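Local coordinates for putative cell invasion protein with MAC/Perforin domain (Bacteroides thetaiotaomicron VPI-5482, PDB 3KK7) that is of unknown function but belongs to the membrane-attack complex/perforin (MACPF) family and may take part in cell invasion or membrane attack by this gut symbiont, at residues Pro375-Ile380 against Pro398-Arg403. Residues are numbered along the deposited sequence; the frame is centred on the assembly and turned at random.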
loop_
_atom_site.group_PDB
_atom_site.type_symbol
_atom_site.label_atom_id
_atom_site.label_comp_id
_atom_site.label_asym_id
_atom_site.label_seq_id
_atom_site.Cartn_x
_atom_site.Cartn_y
_atom_site.Cartn_z
ATOM N N PRO A 375 12.443 17.692 10.430
ATOM C CA PRO A 375 12.409 18.496 9.218
ATOM C C PRO A 375 13.430 19.654 9.219
ATOM O O PRO A 375 13.940 20.041 10.259
ATOM C CB PRO A 375 10.977 19.016 9.185
ATOM C CG PRO A 375 10.531 18.974 10.553
ATOM C CD PRO A 375 11.233 17.878 11.240
ATOM N N TYR A 376 13.703 20.192 8.032
ATOM C CA TYR A 376 14.693 21.240 7.859
ATOM C C TYR A 376 14.607 21.785 6.450
ATOM O O TYR A 376 14.208 21.078 5.543
ATOM C CB TYR A 376 16.112 20.698 8.085
ATOM C CG TYR A 376 16.516 19.563 7.172
ATOM C CD1 TYR A 376 17.106 19.813 5.935
ATOM C CD2 TYR A 376 16.332 18.236 7.560
ATOM C CE1 TYR A 376 17.494 18.762 5.089
ATOM C CE2 TYR A 376 16.705 17.184 6.731
ATOM C CZ TYR A 376 17.283 17.449 5.493
ATOM O OH TYR A 376 17.654 16.400 4.687
ATOM N N ILE A 377 14.991 23.040 6.279
ATOM C CA ILE A 377 15.074 23.657 4.976
ATOM C C ILE A 377 16.528 23.621 4.554
ATOM O O ILE A 377 17.391 24.015 5.327
ATOM C CB ILE A 377 14.622 25.102 5.034
ATOM C CG1 ILE A 377 13.145 25.172 5.446
ATOM C CG2 ILE A 377 14.861 25.763 3.682
ATOM C CD1 ILE A 377 12.592 26.583 5.554
ATOM N N GLU A 378 16.803 23.129 3.350
ATOM C CA GLU A 378 18.150 23.174 2.792
ATOM C C GLU A 378 18.121 24.113 1.573
ATOM O O GLU A 378 17.273 23.954 0.680
ATOM C CB GLU A 378 18.672 21.774 2.434
ATOM C CG GLU A 378 17.815 20.980 1.423
ATOM C CD GLU A 378 18.308 19.557 1.190
ATOM O OE1 GLU A 378 19.536 19.347 1.301
ATOM O OE2 GLU A 378 17.475 18.655 0.887
ATOM N N ILE A 379 18.986 25.131 1.570
ATOM C CA ILE A 379 19.094 26.060 0.438
ATOM C C ILE A 379 20.190 25.495 -0.461
ATOM O O ILE A 379 21.378 25.510 -0.102
ATOM C CB ILE A 379 19.457 27.505 0.875
ATOM C CG1 ILE A 379 18.434 28.038 1.895
ATOM C CG2 ILE A 379 19.535 28.421 -0.349
ATOM C CD1 ILE A 379 18.987 29.055 2.866
ATOM N N ILE A 380 19.793 24.974 -1.613
ATOM C CA ILE A 380 20.729 24.301 -2.484
ATOM C C ILE A 380 20.483 24.729 -3.917
ATOM O O ILE A 380 19.800 25.708 -4.157
ATOM C CB ILE A 380 20.629 22.766 -2.308
ATOM C CG1 ILE A 380 19.208 22.267 -2.612
ATOM C CG2 ILE A 380 21.039 22.380 -0.889
ATOM C CD1 ILE A 380 19.121 20.781 -2.944
ATOM N N PRO A 398 15.295 27.173 -1.779
ATOM C CA PRO A 398 15.038 26.540 -0.497
ATOM C C PRO A 398 14.213 25.285 -0.717
ATOM O O PRO A 398 13.256 25.325 -1.486
ATOM C CB PRO A 398 14.224 27.588 0.254
ATOM C CG PRO A 398 13.552 28.372 -0.790
ATOM C CD PRO A 398 14.373 28.297 -2.024
ATOM N N VAL A 399 14.593 24.184 -0.064
ATOM C CA VAL A 399 13.858 22.922 -0.167
ATOM C C VAL A 399 13.467 22.460 1.232
ATOM O O VAL A 399 14.321 22.131 2.038
ATOM C CB VAL A 399 14.696 21.824 -0.870
ATOM C CG1 VAL A 399 13.918 20.532 -0.943
ATOM C CG2 VAL A 399 15.095 22.248 -2.270
ATOM N N LEU A 400 12.168 22.435 1.528
ATOM C CA LEU A 400 11.696 21.919 2.815
ATOM C C LEU A 400 11.729 20.398 2.807
ATOM O O LEU A 400 11.057 19.768 1.990
ATOM C CB LEU A 400 10.278 22.385 3.080
ATOM C CG LEU A 400 9.641 21.871 4.375
ATOM C CD1 LEU A 400 10.364 22.427 5.629
ATOM C CD2 LEU A 400 8.148 22.209 4.342
ATOM N N ASN A 401 12.531 19.817 3.697
ATOM C CA ASN A 401 12.521 18.375 3.931
ATOM C C ASN A 401 11.482 18.086 5.007
ATOM O O ASN A 401 11.618 18.590 6.129
ATOM C CB ASN A 401 13.897 17.834 4.342
ATOM C CG ASN A 401 14.829 17.595 3.134
ATOM O OD1 ASN A 401 15.312 16.480 2.919
ATOM N ND2 ASN A 401 15.073 18.649 2.339
ATOM N N THR A 402 10.452 17.297 4.665
ATOM C CA THR A 402 9.354 17.012 5.585
ATOM C C THR A 402 9.744 15.933 6.582
ATOM O O THR A 402 10.802 15.352 6.473
ATOM C CB THR A 402 8.075 16.576 4.823
ATOM O OG1 THR A 402 8.256 15.270 4.246
ATOM C CG2 THR A 402 7.734 17.585 3.733
ATOM N N ARG A 403 8.866 15.650 7.530
ATOM C CA ARG A 403 9.074 14.586 8.496
ATOM C C ARG A 403 9.264 13.222 7.834
ATOM O O ARG A 403 10.011 12.343 8.325
ATOM C CB ARG A 403 7.867 14.479 9.422
ATOM C CG ARG A 403 7.677 15.638 10.389
ATOM C CD ARG A 403 6.618 15.274 11.429
ATOM N NE ARG A 403 5.294 15.187 10.827
ATOM C CZ ARG A 403 4.257 14.497 11.314
ATOM N NH1 ARG A 403 3.107 14.499 10.652
ATOM N NH2 ARG A 403 4.348 13.802 12.437
#
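Y376 and N401 face each other as a hydrogen-bonded pair near one end of an antiparallel hairpin made by strands 376-386 and 392-401. Within residues 375-380 and 398-403 the ladder has two hydrogen-bonded pairs, Y376-N401 and E378-V399. Y376 N gives to N401 O at 3.2 Å, and N401 N returns to Y376 O; the second pair is likewise bonded in both directions, E378 N reaching V399 O at 3.0 Å. Between the two pairs, I377 CA sits 3.4 Å from V399 O in a CA-H...O contact.

The side chains of Y376, E378 and N401 share one face of the sheet. With chi1 at 59°, the tyrosine ring is folded between its own backbone N and carbonyl carbon, which brings one ring face against the N401 side chain. N401 CB stands over the centre of the Y376 ring, 3.7 Å from its centroid, in a CH-pi contact. The amide is stacked on the ring with the two planes 18° apart. From there N401 ND2 donates to E378 OE2 at 2.8 Å, arriving from above the carboxylate plane rather than within it. K407, from strand 407-411, bonds to N401 OD1 and pairs with E378 OE2, while K457 takes E378 OE1; K452 makes a cation-pi contact with the Y376 ring. With an alanine here instead of Y376, the N401 amide would probably lose the ring it lies against, leaving E378 and K407 to fix its rotation.

On the other face the contacts are apolar. I377 CG2 lies beside P398 CB at 3.9 Å, its CG1 branch meets L400 CD1, and helix 429-443 packs over I377, I379 and P398.

In the D2 region, then, one face of the hairpin is greasy and helix-covered, while the other buries a carboxylate whose charge is probably balanced by two lysines and whose neighbouring amide is probably steadied by the ring stacked on it.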